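Local coordinates for protein putative aspartate aminotransferase (Thermus thermophilus, PDB 1IUG) that probably transfers amino groups between amino acids and 2-oxo acids, such as aspartate and 2-oxoglutarate, using pyridoxal 5'-phosphate bound to an active-site lysine, at residues E88-I93 against G124-H129; L104-G109 against P114-K119; F321-M326 against G339-V344. All coordinates share one frame; numbering follows the deposited sequence.

Contact 1: residues E88-I93 against G124-H129; sequences ERFYEI and GLLLVH. With PO4 (phosphate ion), chain C.
F90, on helix 85-96, lies against the inner strand 124-128 of the seven-stranded mixed sheet that forms the cofactor-binding large domain of fold-type I pyridoxal-phosphate enzymes. The helix runs over one side of this sheet, its axis 8.7 Å from that of the strand at closest approach and directed at 145° to it, nearer antiparallel than parallel. Along the strand, L126 makes the first contact. Its CB sits over one face of the F90 ring, displaced toward the rim, in a CH-pi contact with 4.1 Å between CB and the ring centroid, while CD1 of L126 follows the same ring farther along, 4.0 Å from F90 CD2. The L126 side chain lies across F90 at about a right angle. The side chain of L127 turns from the helix toward L140 and L143 of helix 140-150, on the other side of the sheet, but its carbonyl O meets the ring edge in plane, 3.7 Å from F90 CE1. V128 then adds CG2, which approaches F90 CD1 obliquely at 4.1 Å. M64 and V68 of helix 60-71 also pack on F90, making the phenyl ring a shared element of two helices and the sheet. One residue earlier, R89 leads away from the strand, its chain bent at chi2 and chi3. W229 of the second subunit packs on R89, and T61 OG1 is a further partner of its NH2. That same NH2 reaches a phosphate ion, probably from the crystallisation liquor, by a bent hydrogen bond of 2.7 Å to O3 (132° at the hydrogen).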
loop_
_atom_site.group_PDB
_atom_site.type_symbol
_atom_site.label_atom_id
_atom_site.label_comp_id
_atom_site.label_asym_id
_atom_site.label_seq_id
_atom_site.Cartn_x
_atom_site.Cartn_y
_atom_site.Cartn_z
ATOM N N GLU A 88 20.559 7.887 -0.411
ATOM C CA GLU A 88 21.075 6.918 -1.296
ATOM C C GLU A 88 19.845 6.545 -2.039
ATOM O O GLU A 88 19.748 6.621 -3.251
ATOM C CB GLU A 88 21.629 5.659 -0.620
ATOM C CG GLU A 88 21.540 4.391 -1.474
ATOM C CD GLU A 88 22.877 4.003 -2.096
ATOM O OE1 GLU A 88 23.010 4.170 -3.327
ATOM O OE2 GLU A 88 23.758 3.535 -1.352
ATOM N N ARG A 89 18.868 6.125 -1.277
ATOM C CA ARG A 89 17.579 5.673 -1.782
ATOM C C ARG A 89 16.966 6.523 -2.897
ATOM O O ARG A 89 16.457 6.007 -3.901
ATOM C CB ARG A 89 16.619 5.567 -0.602
ATOM C CG ARG A 89 15.796 4.277 -0.568
ATOM C CD ARG A 89 14.347 4.505 -0.955
ATOM N NE ARG A 89 13.483 3.672 -0.116
ATOM C CZ ARG A 89 13.877 2.761 0.769
ATOM N NH1 ARG A 89 15.171 2.549 0.973
ATOM N NH2 ARG A 89 12.977 2.065 1.449
ATOM N N PHE A 90 16.979 7.818 -2.732
ATOM C CA PHE A 90 16.462 8.722 -3.715
ATOM C C PHE A 90 17.200 8.659 -5.077
ATOM O O PHE A 90 16.595 8.805 -6.155
ATOM C CB PHE A 90 16.518 10.115 -3.114
ATOM C CG PHE A 90 15.220 10.835 -3.034
ATOM C CD1 PHE A 90 15.087 11.919 -2.172
ATOM C CD2 PHE A 90 14.156 10.471 -3.854
ATOM C CE1 PHE A 90 13.919 12.628 -2.114
ATOM C CE2 PHE A 90 12.968 11.199 -3.806
ATOM C CZ PHE A 90 12.849 12.280 -2.933
ATOM N N TYR A 91 18.522 8.476 -4.986
ATOM C CA TYR A 91 19.411 8.362 -6.123
ATOM C C TYR A 91 19.002 7.198 -7.036
ATOM O O TYR A 91 18.873 7.368 -8.249
ATOM C CB TYR A 91 20.854 8.183 -5.625
ATOM C CG TYR A 91 21.849 7.764 -6.696
ATOM C CD1 TYR A 91 22.227 8.645 -7.709
ATOM C CD2 TYR A 91 22.406 6.479 -6.701
ATOM C CE1 TYR A 91 23.129 8.261 -8.703
ATOM C CE2 TYR A 91 23.314 6.087 -7.693
ATOM C CZ TYR A 91 23.668 6.985 -8.689
ATOM O OH TYR A 91 24.552 6.617 -9.682
ATOM N N GLU A 92 18.784 6.027 -6.435
ATOM C CA GLU A 92 18.377 4.832 -7.176
ATOM C C GLU A 92 17.026 5.040 -7.855
ATOM O O GLU A 92 16.828 4.625 -8.994
ATOM C CB GLU A 92 18.318 3.615 -6.253
ATOM C CG GLU A 92 19.661 3.199 -5.653
ATOM C CD GLU A 92 19.537 2.032 -4.676
ATOM O OE1 GLU A 92 18.511 1.315 -4.709
ATOM O OE2 GLU A 92 20.469 1.829 -3.868
ATOM N N ILE A 93 16.098 5.686 -7.154
ATOM C CA ILE A 93 14.774 5.972 -7.709
ATOM C C ILE A 93 14.902 6.877 -8.938
ATOM O O ILE A 93 14.210 6.680 -9.940
ATOM C CB ILE A 93 13.856 6.644 -6.650
ATOM C CG1 ILE A 93 13.432 5.617 -5.597
ATOM C CG2 ILE A 93 12.631 7.284 -7.315
ATOM C CD1 ILE A 93 12.613 6.192 -4.465
ATOM N N GLY A 124 16.225 19.815 -11.278
ATOM C CA GLY A 124 15.782 19.566 -9.920
ATOM C C GLY A 124 16.834 19.126 -8.918
ATOM O O GLY A 124 17.951 18.756 -9.276
ATOM N N LEU A 125 16.455 19.212 -7.644
ATOM C CA LEU A 125 17.288 18.821 -6.509
ATOM C C LEU A 125 16.421 17.950 -5.596
ATOM O O LEU A 125 15.256 18.277 -5.325
ATOM C CB LEU A 125 17.756 20.057 -5.733
ATOM C CG LEU A 125 18.469 19.808 -4.399
ATOM C CD1 LEU A 125 19.803 19.111 -4.622
ATOM C CD2 LEU A 125 18.677 21.120 -3.665
ATOM N N LEU A 126 16.964 16.812 -5.177
ATOM C CA LEU A 126 16.236 15.909 -4.294
ATOM C C LEU A 126 16.984 15.853 -2.980
ATOM O O LEU A 126 18.183 15.563 -2.951
ATOM C CB LEU A 126 16.120 14.515 -4.911
ATOM C CG LEU A 126 15.353 14.415 -6.229
ATOM C CD1 LEU A 126 15.384 12.970 -6.730
ATOM C CD2 LEU A 126 13.917 14.900 -6.040
ATOM N N LEU A 127 16.281 16.142 -1.893
ATOM C CA LEU A 127 16.897 16.154 -0.574
ATOM C C LEU A 127 16.140 15.337 0.460
ATOM O O LEU A 127 14.921 15.209 0.396
ATOM C CB LEU A 127 16.995 17.596 -0.065
ATOM C CG LEU A 127 17.853 18.602 -0.833
ATOM C CD1 LEU A 127 17.478 20.018 -0.402
ATOM C CD2 LEU A 127 19.330 18.327 -0.595
ATOM N N VAL A 128 16.885 14.781 1.409
ATOM C CA VAL A 128 16.301 14.026 2.507
ATOM C C VAL A 128 16.435 14.946 3.722
ATOM O O VAL A 128 17.547 15.274 4.148
ATOM C CB VAL A 128 17.032 12.682 2.746
ATOM C CG1 VAL A 128 16.501 12.008 3.999
ATOM C CG2 VAL A 128 16.817 11.763 1.557
ATOM N N HIS A 129 15.296 15.411 4.225
ATOM C CA HIS A 129 15.256 16.322 5.364
ATOM C C HIS A 129 15.883 15.695 6.611
ATOM O O HIS A 129 16.830 16.237 7.186
ATOM C CB HIS A 129 13.813 16.749 5.637
ATOM C CG HIS A 129 13.696 17.953 6.517
ATOM N ND1 HIS A 129 14.796 18.635 6.993
ATOM C CD2 HIS A 129 12.612 18.600 7.001
ATOM C CE1 HIS A 129 14.392 19.650 7.736
ATOM N NE2 HIS A 129 13.072 19.651 7.756
HETATM P P PO4 C . 13.389 0.167 5.071
HETATM O O1 PO4 C . 12.921 -1.247 4.692
HETATM O O2 PO4 C . 14.908 0.209 5.274
HETATM O O3 PO4 C . 12.968 1.186 4.020
HETATM O O4 PO4 C . 12.701 0.516 6.441
#

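Contact 2: residues L104-G109 against P114-K119; sequences LDYPYG and PEDVAK
Y106 and D116 meet with their side chains running obliquely to each other, the aromatic ring and the carboxylate turned only 27° apart. The phenol OH donates a 2.7 Å hydrogen bond to D116 OD2, which lies at the ring edge near the plane of the tyrosine. OD2 receives it on its anti side, with the hydroxyl 22° out of the carboxylate plane. The CB bond of Y106 points toward 114-119, and the hydroxyl at the far end of the ring makes the bond.

L104 and K119 approach differently, tip to tip: CD1 of the leucine is 3.9 Å from the lysine NZ. The same methyl lies 3.8 Å from D116 O. K119 is bent at chi2 and chi4, which folds its ammonium group back to that carbonyl, where NZ donates a 2.9 Å bond at a C=O...N angle of 161°. D116 is thus bonded through both its carboxylate and its backbone carbonyl, with the L104 methyl beside the second bond.

This surface contact joins the end of edge strand 100-105 to the connection leading into strand 124-128, on the rim of the large domain's seven-stranded sheet, as part of the crossover between parallel strands.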
loop_
_atom_site.group_PDB
_atom_site.type_symbol
_atom_site.label_atom_id
_atom_site.label_comp_id
_atom_site.label_asym_id
_atom_site.label_seq_id
_atom_site.Cartn_x
_atom_site.Cartn_y
_atom_site.Cartn_z
ATOM N N LEU A 104 26.483 13.373 -5.475
ATOM C CA LEU A 104 27.526 13.961 -4.635
ATOM C C LEU A 104 27.584 13.240 -3.287
ATOM O O LEU A 104 26.685 13.385 -2.453
ATOM C CB LEU A 104 27.271 15.454 -4.419
ATOM C CG LEU A 104 27.281 16.370 -5.645
ATOM C CD1 LEU A 104 27.118 17.813 -5.187
ATOM C CD2 LEU A 104 28.580 16.204 -6.434
ATOM N N ASP A 105 28.653 12.475 -3.074
ATOM C CA ASP A 105 28.824 11.709 -1.841
ATOM C C ASP A 105 29.358 12.459 -0.632
ATOM O O ASP A 105 30.298 13.246 -0.732
ATOM C CB ASP A 105 29.708 10.484 -2.086
ATOM C CG ASP A 105 28.989 9.388 -2.838
ATOM O OD1 ASP A 105 28.266 8.601 -2.190
ATOM O OD2 ASP A 105 29.153 9.312 -4.076
ATOM N N TYR A 106 28.755 12.178 0.518
ATOM C CA TYR A 106 29.158 12.765 1.784
ATOM C C TYR A 106 29.306 11.633 2.781
ATOM O O TYR A 106 28.639 10.604 2.664
ATOM C CB TYR A 106 28.099 13.733 2.312
ATOM C CG TYR A 106 27.934 14.979 1.490
ATOM C CD1 TYR A 106 27.076 15.000 0.397
ATOM C CD2 TYR A 106 28.639 16.140 1.804
ATOM C CE1 TYR A 106 26.919 16.143 -0.366
ATOM C CE2 TYR A 106 28.489 17.289 1.051
ATOM C CZ TYR A 106 27.625 17.284 -0.033
ATOM O OH TYR A 106 27.444 18.424 -0.776
ATOM N N PRO A 107 30.227 11.778 3.743
ATOM C CA PRO A 107 30.410 10.726 4.746
ATOM C C PRO A 107 29.111 10.580 5.543
ATOM O O PRO A 107 28.458 11.582 5.853
ATOM C CB PRO A 107 31.520 11.296 5.628
ATOM C CG PRO A 107 32.323 12.119 4.667
ATOM C CD PRO A 107 31.254 12.827 3.878
ATOM N N TYR A 108 28.710 9.344 5.825
ATOM C CA TYR A 108 27.496 9.106 6.598
ATOM C C TYR A 108 27.599 9.871 7.915
ATOM O O TYR A 108 28.570 9.724 8.657
ATOM C CB TYR A 108 27.295 7.607 6.861
ATOM C CG TYR A 108 26.554 6.862 5.762
ATOM C CD1 TYR A 108 25.603 5.889 6.077
ATOM C CD2 TYR A 108 26.810 7.116 4.413
ATOM C CE1 TYR A 108 24.926 5.185 5.079
ATOM C CE2 TYR A 108 26.135 6.415 3.403
ATOM C CZ TYR A 108 25.199 5.452 3.747
ATOM O OH TYR A 108 24.545 4.743 2.764
ATOM N N GLY A 109 26.617 10.733 8.165
ATOM C CA GLY A 109 26.612 11.538 9.373
ATOM C C GLY A 109 26.689 13.012 9.020
ATOM O O GLY A 109 26.352 13.878 9.831
ATOM N N PRO A 114 25.151 24.436 1.406
ATOM C CA PRO A 114 24.392 25.206 0.409
ATOM C C PRO A 114 25.237 25.548 -0.827
ATOM O O PRO A 114 24.721 25.644 -1.944
ATOM C CB PRO A 114 24.009 26.465 1.181
ATOM C CG PRO A 114 23.830 25.948 2.578
ATOM C CD PRO A 114 25.020 25.035 2.748
ATOM N N GLU A 115 26.543 25.698 -0.617
ATOM C CA GLU A 115 27.471 26.028 -1.694
ATOM C C GLU A 115 27.689 24.849 -2.642
ATOM O O GLU A 115 28.043 25.038 -3.805
ATOM C CB GLU A 115 28.826 26.474 -1.128
ATOM C CG GLU A 115 28.746 27.405 0.072
ATOM C CD GLU A 115 28.576 26.653 1.382
ATOM O OE1 GLU A 115 29.451 25.819 1.707
ATOM O OE2 GLU A 115 27.573 26.899 2.086
ATOM N N ASP A 116 27.468 23.636 -2.145
ATOM C CA ASP A 116 27.654 22.439 -2.959
ATOM C C ASP A 116 26.551 22.220 -3.986
ATOM O O ASP A 116 26.784 21.609 -5.030
ATOM C CB ASP A 116 27.784 21.203 -2.067
ATOM C CG ASP A 116 28.992 21.261 -1.147
ATOM O OD1 ASP A 116 29.901 22.088 -1.380
ATOM O OD2 ASP A 116 29.037 20.469 -0.184
ATOM N N VAL A 117 25.348 22.705 -3.685
ATOM C CA VAL A 117 24.219 22.543 -4.593
ATOM C C VAL A 117 23.940 23.781 -5.440
ATOM O O VAL A 117 23.008 23.791 -6.248
ATOM C CB VAL A 117 22.932 22.122 -3.840
ATOM C CG1 VAL A 117 23.161 20.795 -3.122
ATOM C CG2 VAL A 117 22.496 23.210 -2.854
ATOM N N ALA A 118 24.744 24.825 -5.253
ATOM C CA ALA A 118 24.581 26.055 -6.023
ATOM C C ALA A 118 25.209 25.857 -7.408
ATOM O O ALA A 118 26.213 26.481 -7.745
ATOM C CB ALA A 118 25.230 27.232 -5.286
ATOM N N LYS A 119 24.616 24.949 -8.182
ATOM C CA LYS A 119 25.064 24.600 -9.529
ATOM C C LYS A 119 23.991 24.986 -10.541
ATOM O O LYS A 119 22.821 24.665 -10.350
ATOM C CB LYS A 119 25.198 23.082 -9.668
ATOM C CG LYS A 119 26.237 22.315 -8.878
ATOM C CD LYS A 119 27.651 22.747 -9.169
ATOM C CE LYS A 119 28.641 21.897 -8.377
ATOM N NZ LYS A 119 27.980 20.847 -7.534
#

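Contact 3: residues F321-M326 against G339-V344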
loop_
_atom_site.group_PDB
_atom_site.type_symbol
_atom_site.label_atom_id
_atom_site.label_comp_id
_atom_site.label_asym_id
_atom_site.label_seq_id
_atom_site.Cartn_x
_atom_site.Cartn_y
_atom_site.Cartn_z
ATOM N N PHE A 321 24.452 2.022 16.609
ATOM C CA PHE A 321 23.148 1.590 17.094
ATOM C C PHE A 321 22.227 2.782 17.178
ATOM O O PHE A 321 22.707 3.914 17.297
ATOM C CB PHE A 321 23.227 0.839 18.414
ATOM C CG PHE A 321 23.516 1.648 19.630
ATOM C CD1 PHE A 321 22.504 2.019 20.506
ATOM C CD2 PHE A 321 24.828 1.989 19.941
ATOM C CE1 PHE A 321 22.791 2.713 21.676
ATOM C CE2 PHE A 321 25.128 2.682 21.109
ATOM C CZ PHE A 321 24.107 3.044 21.978
ATOM N N ARG A 322 20.916 2.582 17.124
ATOM C CA ARG A 322 20.017 3.705 17.171
ATOM C C ARG A 322 18.832 3.479 18.022
ATOM O O ARG A 322 18.268 2.396 18.140
ATOM C CB ARG A 322 19.598 4.121 15.771
ATOM C CG ARG A 322 20.773 4.651 14.959
ATOM C CD ARG A 322 20.382 4.865 13.522
ATOM N NE ARG A 322 20.182 3.585 12.866
ATOM C CZ ARG A 322 19.177 3.335 12.014
ATOM N NH1 ARG A 322 18.311 4.287 11.716
ATOM N NH2 ARG A 322 19.060 2.127 11.481
ATOM N N LEU A 323 18.511 4.587 18.627
ATOM C CA LEU A 323 17.451 4.699 19.578
ATOM C C LEU A 323 16.477 5.762 19.167
ATOM O O LEU A 323 16.860 6.815 18.665
ATOM C CB LEU A 323 18.010 5.009 20.967
ATOM C CG LEU A 323 18.883 3.934 21.628
ATOM C CD1 LEU A 323 19.429 4.439 22.957
ATOM C CD2 LEU A 323 18.108 2.641 21.825
ATOM N N SER A 324 15.185 5.502 19.360
ATOM C CA SER A 324 14.167 6.488 19.007
ATOM C C SER A 324 12.901 6.480 19.862
ATOM O O SER A 324 12.267 5.440 20.063
ATOM C CB SER A 324 13.780 6.336 17.537
ATOM O OG SER A 324 12.837 7.322 17.153
ATOM N N LEU A 325 12.530 7.667 20.335
ATOM C CA LEU A 325 11.331 7.858 21.142
ATOM C C LEU A 325 10.279 8.571 20.299
ATOM O O LEU A 325 9.390 9.237 20.827
ATOM C CB LEU A 325 11.654 8.681 22.390
ATOM C CG LEU A 325 12.345 7.912 23.516
ATOM C CD1 LEU A 325 12.906 8.858 24.566
ATOM C CD2 LEU A 325 11.345 6.946 24.127
ATOM N N MET A 326 10.389 8.408 18.982
ATOM C CA MET A 326 9.476 9.026 18.023
ATOM C C MET A 326 8.038 8.522 18.178
ATOM O O MET A 326 7.091 9.200 17.773
ATOM C CB MET A 326 10.008 8.791 16.596
ATOM C CG MET A 326 9.155 9.338 15.461
ATOM S SD MET A 326 10.087 9.493 13.908
ATOM C CE MET A 326 10.740 7.842 13.724
ATOM N N GLY A 339 16.576 5.596 31.877
ATOM C CA GLY A 339 17.085 4.756 32.945
ATOM C C GLY A 339 17.533 3.412 32.400
ATOM O O GLY A 339 18.547 2.863 32.836
ATOM N N MET A 340 16.769 2.888 31.444
ATOM C CA MET A 340 17.077 1.610 30.808
ATOM C C MET A 340 18.384 1.740 30.034
ATOM O O MET A 340 19.190 0.811 29.995
ATOM C CB MET A 340 15.962 1.214 29.836
ATOM C CG MET A 340 16.187 -0.130 29.151
ATOM S SD MET A 340 15.157 -0.358 27.693
ATOM C CE MET A 340 13.536 -0.547 28.446
ATOM N N PHE A 341 18.562 2.894 29.396
ATOM C CA PHE A 341 19.759 3.175 28.621
ATOM C C PHE A 341 20.946 3.229 29.592
ATOM O O PHE A 341 22.008 2.691 29.294
ATOM C CB PHE A 341 19.586 4.494 27.853
ATOM C CG PHE A 341 20.618 4.726 26.778
ATOM C CD1 PHE A 341 21.477 3.705 26.368
ATOM C CD2 PHE A 341 20.742 5.979 26.184
ATOM C CE1 PHE A 341 22.440 3.930 25.390
ATOM C CE2 PHE A 341 21.709 6.213 25.200
ATOM C CZ PHE A 341 22.559 5.185 24.805
ATOM N N ARG A 342 20.738 3.833 30.764
ATOM C CA ARG A 342 21.779 3.914 31.791
ATOM C C ARG A 342 22.238 2.501 32.137
ATOM O O ARG A 342 23.427 2.207 32.115
ATOM C CB ARG A 342 21.245 4.543 33.085
ATOM C CG ARG A 342 20.867 6.010 33.040
ATOM C CD ARG A 342 22.038 6.900 32.671
ATOM N NE ARG A 342 21.995 8.219 33.313
ATOM C CZ ARG A 342 20.933 9.023 33.377
ATOM N NH1 ARG A 342 19.769 8.673 32.843
ATOM N NH2 ARG A 342 21.046 10.202 33.972
ATOM N N GLU A 343 21.275 1.634 32.447
ATOM C CA GLU A 343 21.557 0.247 32.814
ATOM C C GLU A 343 22.330 -0.532 31.757
ATOM O O GLU A 343 23.239 -1.291 32.089
ATOM C CB GLU A 343 20.261 -0.488 33.165
ATOM C CG GLU A 343 19.532 0.100 34.366
ATOM C CD GLU A 343 18.362 -0.749 34.844
ATOM O OE1 GLU A 343 18.062 -1.784 34.210
ATOM O OE2 GLU A 343 17.743 -0.374 35.865
ATOM N N VAL A 344 21.960 -0.353 30.491
ATOM C CA VAL A 344 22.635 -1.038 29.388
ATOM C C VAL A 344 24.085 -0.566 29.288
ATOM O O VAL A 344 24.981 -1.352 28.978
ATOM C CB VAL A 344 21.907 -0.791 28.043
ATOM C CG1 VAL A 344 22.718 -1.347 26.882
ATOM C CG2 VAL A 344 20.537 -1.444 28.070
#
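The small domain of this class-V aminotransferase pairs a mixed five-stranded sheet with helices on one side, and here strand 320-323 is covered by the C-terminal helix 331-348. The contact centres on F341, which reaches from the helix to the two strand residues that face it, F321 and L323. L323 sends CD1 over the middle of the F341 ring, 3.6 Å from its centroid and 9° off the ring normal. This is a CH-pi contact in which the methyl is about equally near all six ring carbons, with CE2 at 3.7 Å. F321 comes to F341 from the opposite direction: its CZ is 3.9 Å from F341 CZ, and this atom of F341 lies at the edge of the F321 ring, near its plane. F341 has CG anti to the backbone N (chi1 -167°), which extends its ring from the helix as far as the strand. V267 of helix 250-270 also packs on F341, and F287 of the adjoining strand meets the F321 ring.

R322, between the two apolar residues in sequence, takes no part in the contact and lies on the other face of the sheet; it is a predicted substrate-binding residue, and its NH2 donates to G311 O. Beyond the strand, S324 OG accepts from M326 N at 3.2 Å in an ST turn. No hydrogen bond or salt bridge links 321-326 to 339-344, so their association rests on aromatic and aliphatic surfaces, with the polar chemistry of R322 kept on the opposite side.

Overall arrangement
From the N terminus, helix 85-96 leads into edge strand 100-105, and contact 2 closes a short loop at the end of that strand. The chain then enters strand 124-128, which packs against helix 85-96, and contact 1 closes the longer loop. Contact 2 therefore nests within the excursion spanned by contact 1; the two serve the same seven-stranded sheet and touch where L125 CD1 packs on V117 CG1. Contact 3 follows much later, in series with both: it closes a loop that includes the first turns of helix 331-348, bringing that helix onto strand 320-323 of the five-stranded sheet. Its centre lies about 29 Å from that of contact 1 and 31 Å from that of contact 2.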